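Local coordinates for protein ATP phosphoribosyltransferase regulatory subunit (Bacillus halodurans, PDB 3OD1) that is probably required for the first step of histidine biosynthesis and may allow feedback regulation of ATP phosphoribosyltransferase by histidine, at residues A151-K154 and E160-V163; K251-L256 and G260-V265. All coordinates share one frame; numbering follows the deposited sequence.

Contact 1 (A151-K154 and E160-V163)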
loop_
_atom_site.group_PDB
_atom_site.type_symbol
_atom_site.label_atom_id
_atom_site.label_comp_id
_atom_site.label_asym_id
_atom_site.label_seq_id
_atom_site.Cartn_x
_atom_site.Cartn_y
_atom_site.Cartn_z
ATOM N N ALA B 151 22.442 2.499 5.434
ATOM C CA ALA B 151 22.229 3.898 5.082
ATOM C C ALA B 151 20.746 4.256 5.169
ATOM O O ALA B 151 20.374 5.372 5.566
ATOM C CB ALA B 151 22.786 4.191 3.703
ATOM N N ALA B 152 19.889 3.309 4.805
ATOM C CA ALA B 152 18.443 3.548 4.868
ATOM C C ALA B 152 17.964 3.608 6.325
ATOM O O ALA B 152 17.169 4.468 6.688
ATOM C CB ALA B 152 17.689 2.464 4.096
ATOM N N LEU B 153 18.447 2.686 7.155
ATOM C CA LEU B 153 18.117 2.691 8.574
ATOM C C LEU B 153 18.525 4.011 9.222
ATOM O O LEU B 153 17.751 4.599 9.966
ATOM C CB LEU B 153 18.779 1.516 9.286
ATOM C CG LEU B 153 18.132 0.178 8.934
ATOM C CD1 LEU B 153 18.863 -0.967 9.599
ATOM C CD2 LEU B 153 16.661 0.200 9.342
ATOM N N LYS B 154 19.735 4.470 8.913
ATOM C CA LYS B 154 20.229 5.766 9.374
ATOM C C LYS B 154 19.347 6.927 8.938
ATOM O O LYS B 154 19.037 7.813 9.733
ATOM C CB LYS B 154 21.655 6.010 8.871
ATOM C CG LYS B 154 22.709 5.226 9.620
ATOM C CD LYS B 154 23.975 6.042 9.813
ATOM C CE LYS B 154 24.909 5.928 8.626
ATOM N NZ LYS B 154 26.251 6.504 8.953
ATOM N N GLU B 160 22.983 3.700 16.578
ATOM C CA GLU B 160 23.614 2.768 17.511
ATOM C C GLU B 160 23.239 1.301 17.281
ATOM O O GLU B 160 23.437 0.470 18.174
ATOM C CB GLU B 160 23.253 3.146 18.952
ATOM C CG GLU B 160 23.295 4.633 19.249
ATOM C CD GLU B 160 24.541 5.042 20.001
ATOM O OE1 GLU B 160 25.595 4.403 19.802
ATOM O OE2 GLU B 160 24.465 6.005 20.791
ATOM N N PHE B 161 22.696 0.986 16.104
ATOM C CA PHE B 161 22.255 -0.371 15.798
ATOM C C PHE B 161 23.396 -1.224 15.266
ATOM O O PHE B 161 24.484 -0.717 14.990
ATOM C CB PHE B 161 21.112 -0.354 14.784
ATOM C CG PHE B 161 21.469 0.278 13.479
ATOM C CD1 PHE B 161 21.862 -0.505 12.395
ATOM C CD2 PHE B 161 21.399 1.654 13.322
ATOM C CE1 PHE B 161 22.174 0.078 11.174
ATOM C CE2 PHE B 161 21.717 2.246 12.107
ATOM C CZ PHE B 161 22.110 1.458 11.033
ATOM N N LYS B 162 23.131 -2.521 15.117
ATOM C CA LYS B 162 24.134 -3.473 14.681
ATOM C C LYS B 162 23.548 -4.428 13.654
ATOM O O LYS B 162 22.404 -4.857 13.774
ATOM C CB LYS B 162 24.665 -4.279 15.869
ATOM C CG LYS B 162 26.074 -3.908 16.328
ATOM C CD LYS B 162 26.080 -2.683 17.238
ATOM C CE LYS B 162 27.123 -2.807 18.352
ATOM N NZ LYS B 162 26.868 -3.959 19.283
ATOM N N VAL B 163 24.349 -4.750 12.646
ATOM C CA VAL B 163 23.998 -5.772 11.672
ATOM C C VAL B 163 24.947 -6.945 11.874
ATOM O O VAL B 163 26.166 -6.803 11.759
ATOM C CB VAL B 163 24.117 -5.234 10.249
ATOM C CG1 VAL B 163 23.779 -6.327 9.218
ATOM C CG2 VAL B 163 23.204 -4.027 10.096
#
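Leu153, near the end of its helix, and Phe161, just before a strand begins, meet through carbon alone. CB of Leu153 comes obliquely to the far end of the ring and lies 3.8 Å from CZ of Phe161. One branch of the same leucine, CD1, runs on to the neighbouring ring carbon, CE1 of Phe161, also at 3.8 Å; it is carried there by Leu153 CG lying beside its own backbone N (chi1 -72°). Phe161 holds its CG between backbone N and carbonyl carbon (chi1 60°), and from there the ring reaches across to the helix while the two backbones stay well apart, 8.9 Å from CA of Leu153 to CA of Phe161. This is the tight, buried part of the contact.

The solvent side is looser. Lys154 contributes only the root of its chain: CG lies at the ring edge, close to the ring plane, 4.0 Å from CE2 of Phe161, and the side chain crosses the phenylalanine at about a right angle. The rest of the lysine chain leads away from the ring, so its aliphatic part borders the aromatic group while the amine points elsewhere.

The arrangement is a helix-to-strand connection, in which the short loop after helix 139-155 turns the chain back so that strand 162-167 starts against that helix. Ile150 of the helix also touches Phe161, whose ring stacks with Tyr264. Met34 of helix 21-40 packs against Leu153, and strand 162-167 lies in the large mixed sheet between strands 281-286 and 265-268.

Contact 2 (K251-L256 and G260-V265)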
loop_
_atom_site.group_PDB
_atom_site.type_symbol
_atom_site.label_atom_id
_atom_site.label_comp_id
_atom_site.label_asym_id
_atom_site.label_seq_id
_atom_site.Cartn_x
_atom_site.Cartn_y
_atom_site.Cartn_z
ATOM N N LYS B 251 36.446 -10.527 2.504
ATOM C CA LYS B 251 36.274 -9.531 1.458
ATOM C C LYS B 251 35.024 -8.673 1.683
ATOM O O LYS B 251 35.029 -7.474 1.390
ATOM C CB LYS B 251 36.248 -10.150 0.066
ATOM C CG LYS B 251 36.153 -9.079 -1.007
ATOM C CD LYS B 251 36.652 -9.550 -2.358
ATOM C CE LYS B 251 36.715 -8.379 -3.334
ATOM N NZ LYS B 251 36.970 -8.827 -4.731
ATOM N N LEU B 252 33.961 -9.283 2.203
ATOM C CA LEU B 252 32.738 -8.545 2.531
ATOM C C LEU B 252 33.037 -7.437 3.536
ATOM O O LEU B 252 32.592 -6.298 3.368
ATOM C CB LEU B 252 31.670 -9.483 3.101
ATOM C CG LEU B 252 30.396 -8.805 3.592
ATOM C CD1 LEU B 252 29.817 -7.927 2.487
ATOM C CD2 LEU B 252 29.386 -9.848 4.081
ATOM N N TYR B 253 33.804 -7.765 4.573
ATOM C CA TYR B 253 34.144 -6.772 5.588
ATOM C C TYR B 253 34.944 -5.631 4.966
ATOM O O TYR B 253 34.734 -4.475 5.298
ATOM C CB TYR B 253 34.907 -7.392 6.772
ATOM C CG TYR B 253 35.112 -6.412 7.909
ATOM C CD1 TYR B 253 34.045 -6.025 8.715
ATOM C CD2 TYR B 253 36.358 -5.855 8.162
ATOM C CE1 TYR B 253 34.210 -5.117 9.745
ATOM C CE2 TYR B 253 36.539 -4.946 9.199
ATOM C CZ TYR B 253 35.458 -4.579 9.984
ATOM O OH TYR B 253 35.613 -3.675 11.012
ATOM N N GLU B 254 35.859 -5.967 4.062
ATOM C CA GLU B 254 36.660 -4.964 3.368
ATOM C C GLU B 254 35.780 -4.009 2.573
ATOM O O GLU B 254 35.972 -2.789 2.625
ATOM C CB GLU B 254 37.687 -5.637 2.436
ATOM C CG GLU B 254 38.794 -6.374 3.174
ATOM C CD GLU B 254 39.714 -7.167 2.245
ATOM O OE1 GLU B 254 39.497 -7.160 1.010
ATOM O OE2 GLU B 254 40.651 -7.807 2.761
ATOM N N VAL B 255 34.818 -4.566 1.838
ATOM C CA VAL B 255 33.857 -3.758 1.086
ATOM C C VAL B 255 33.076 -2.825 2.003
ATOM O O VAL B 255 32.884 -1.649 1.690
ATOM C CB VAL B 255 32.852 -4.632 0.300
ATOM C CG1 VAL B 255 31.827 -3.751 -0.412
ATOM C CG2 VAL B 255 33.580 -5.530 -0.705
ATOM N N LEU B 256 32.623 -3.339 3.139
ATOM C CA LEU B 256 31.858 -2.508 4.077
ATOM C C LEU B 256 32.714 -1.365 4.638
ATOM O O LEU B 256 32.219 -0.250 4.872
ATOM C CB LEU B 256 31.255 -3.368 5.197
ATOM C CG LEU B 256 30.162 -4.333 4.725
ATOM C CD1 LEU B 256 29.709 -5.265 5.837
ATOM C CD2 LEU B 256 28.985 -3.531 4.174
ATOM N N GLY B 260 32.418 2.740 4.615
ATOM C CA GLY B 260 32.392 3.388 5.914
ATOM C C GLY B 260 31.235 2.895 6.771
ATOM O O GLY B 260 30.695 3.643 7.587
ATOM N N ALA B 261 30.859 1.628 6.587
ATOM C CA ALA B 261 29.738 1.037 7.311
ATOM C C ALA B 261 30.226 0.079 8.387
ATOM O O ALA B 261 29.432 -0.558 9.077
ATOM C CB ALA B 261 28.802 0.311 6.347
ATOM N N SER B 262 31.540 0.013 8.543
ATOM C CA SER B 262 32.189 -0.979 9.387
ATOM C C SER B 262 31.748 -0.930 10.847
ATOM O O SER B 262 31.575 -1.973 11.488
ATOM C CB SER B 262 33.704 -0.800 9.304
ATOM O OG SER B 262 34.348 -2.028 9.523
ATOM N N GLU B 263 31.574 0.280 11.368
ATOM C CA GLU B 263 31.225 0.463 12.775
ATOM C C GLU B 263 29.922 -0.251 13.117
ATOM O O GLU B 263 29.694 -0.612 14.273
ATOM C CB GLU B 263 31.123 1.954 13.130
ATOM C CG GLU B 263 29.996 2.695 12.409
ATOM C CD GLU B 263 29.769 4.119 12.923
ATOM O OE1 GLU B 263 29.331 4.286 14.085
ATOM O OE2 GLU B 263 30.012 5.074 12.151
ATOM N N TYR B 264 29.086 -0.469 12.100
ATOM C CA TYR B 264 27.742 -1.013 12.292
ATOM C C TYR B 264 27.670 -2.536 12.231
ATOM O O TYR B 264 26.648 -3.133 12.577
ATOM C CB TYR B 264 26.780 -0.417 11.258
ATOM C CG TYR B 264 26.494 1.049 11.479
ATOM C CD1 TYR B 264 25.545 1.451 12.407
ATOM C CD2 TYR B 264 27.176 2.029 10.769
ATOM C CE1 TYR B 264 25.274 2.787 12.624
ATOM C CE2 TYR B 264 26.908 3.372 10.975
ATOM C CZ TYR B 264 25.955 3.741 11.907
ATOM O OH TYR B 264 25.684 5.067 12.132
ATOM N N VAL B 265 28.749 -3.175 11.800
ATOM C CA VAL B 265 28.683 -4.601 11.551
ATOM C C VAL B 265 29.392 -5.414 12.625
ATOM O O VAL B 265 30.370 -4.968 13.219
ATOM C CB VAL B 265 29.235 -4.967 10.149
ATOM C CG1 VAL B 265 28.429 -4.262 9.065
ATOM C CG2 VAL B 265 30.698 -4.614 10.039
#
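This is a helix C-terminus folding back on itself: the last turns of helix 240-258 meet the loop that leads into strand 265-268, and Gly260 makes the turn. Gly260 is the first residue to leave helical geometry, and with its positive phi it closes a Schellman motif. The bond across the two segments runs from Ala261 N to Leu256 O, 2.9 Å long and nearly straight at 170° about the hydrogen. The donor is tilted 28° from the carbonyl plane. It gives a carbonyl of the ending helix a partner from the loop that follows.

Beyond the turn, the chain makes a short 3-10 segment, 262-264, and brings Val265 back over the helix. The two branches of this valine are shared out. CG1 packs on Leu256, 3.6 Å from its CD1, while CG2 comes to the edge of the Tyr253 ring, near its plane, 3.6 Å from CE1. The valine torsion spreads the two methyls: CG1, beside the backbone N, is turned to Leu256, and CG2, between that N and the carbonyl carbon, to the tyrosine edge. The methyl of Ala261 adds a looser touch, 4.4 Å from CD2 of Leu256.

Tyr253 swings its CG anti to the backbone N (chi1 -173°), which carries the ring toward the loop. Its hydroxyl arrives near Ser262.

Leu252 and Leu256 rest on Ile165 of strand 162-167, where the helix packs on the large mixed sheet. At the other end of the segment, Lys251 NZ hydrogen-bonds to Asn345 OD1 of the second subunit. Tyr264, at the end of the 3-10 segment, packs toward Ile150 and Lys154 of helix 139-155.

In the fold
Contacts 1 and 2 follow one another along the chain, yet their centres are only about 12 Å apart and they touch directly. Tyr264 is the joint. Its backbone O receives a probable hydrogen bond from Val163 N, 2.8 Å away, where strands 162-167 and 265-268 begin to run parallel as neighbours in the mixed sheet. Its ring side also meets contact 1, with CD1 of Tyr264 3.5 Å from Phe161 O. Each contact delivers a chain from a helix end into the start of a strand, and the two strands lie side by side. Both belong to the histidyl-tRNA synthetase-like part of this class-II family member.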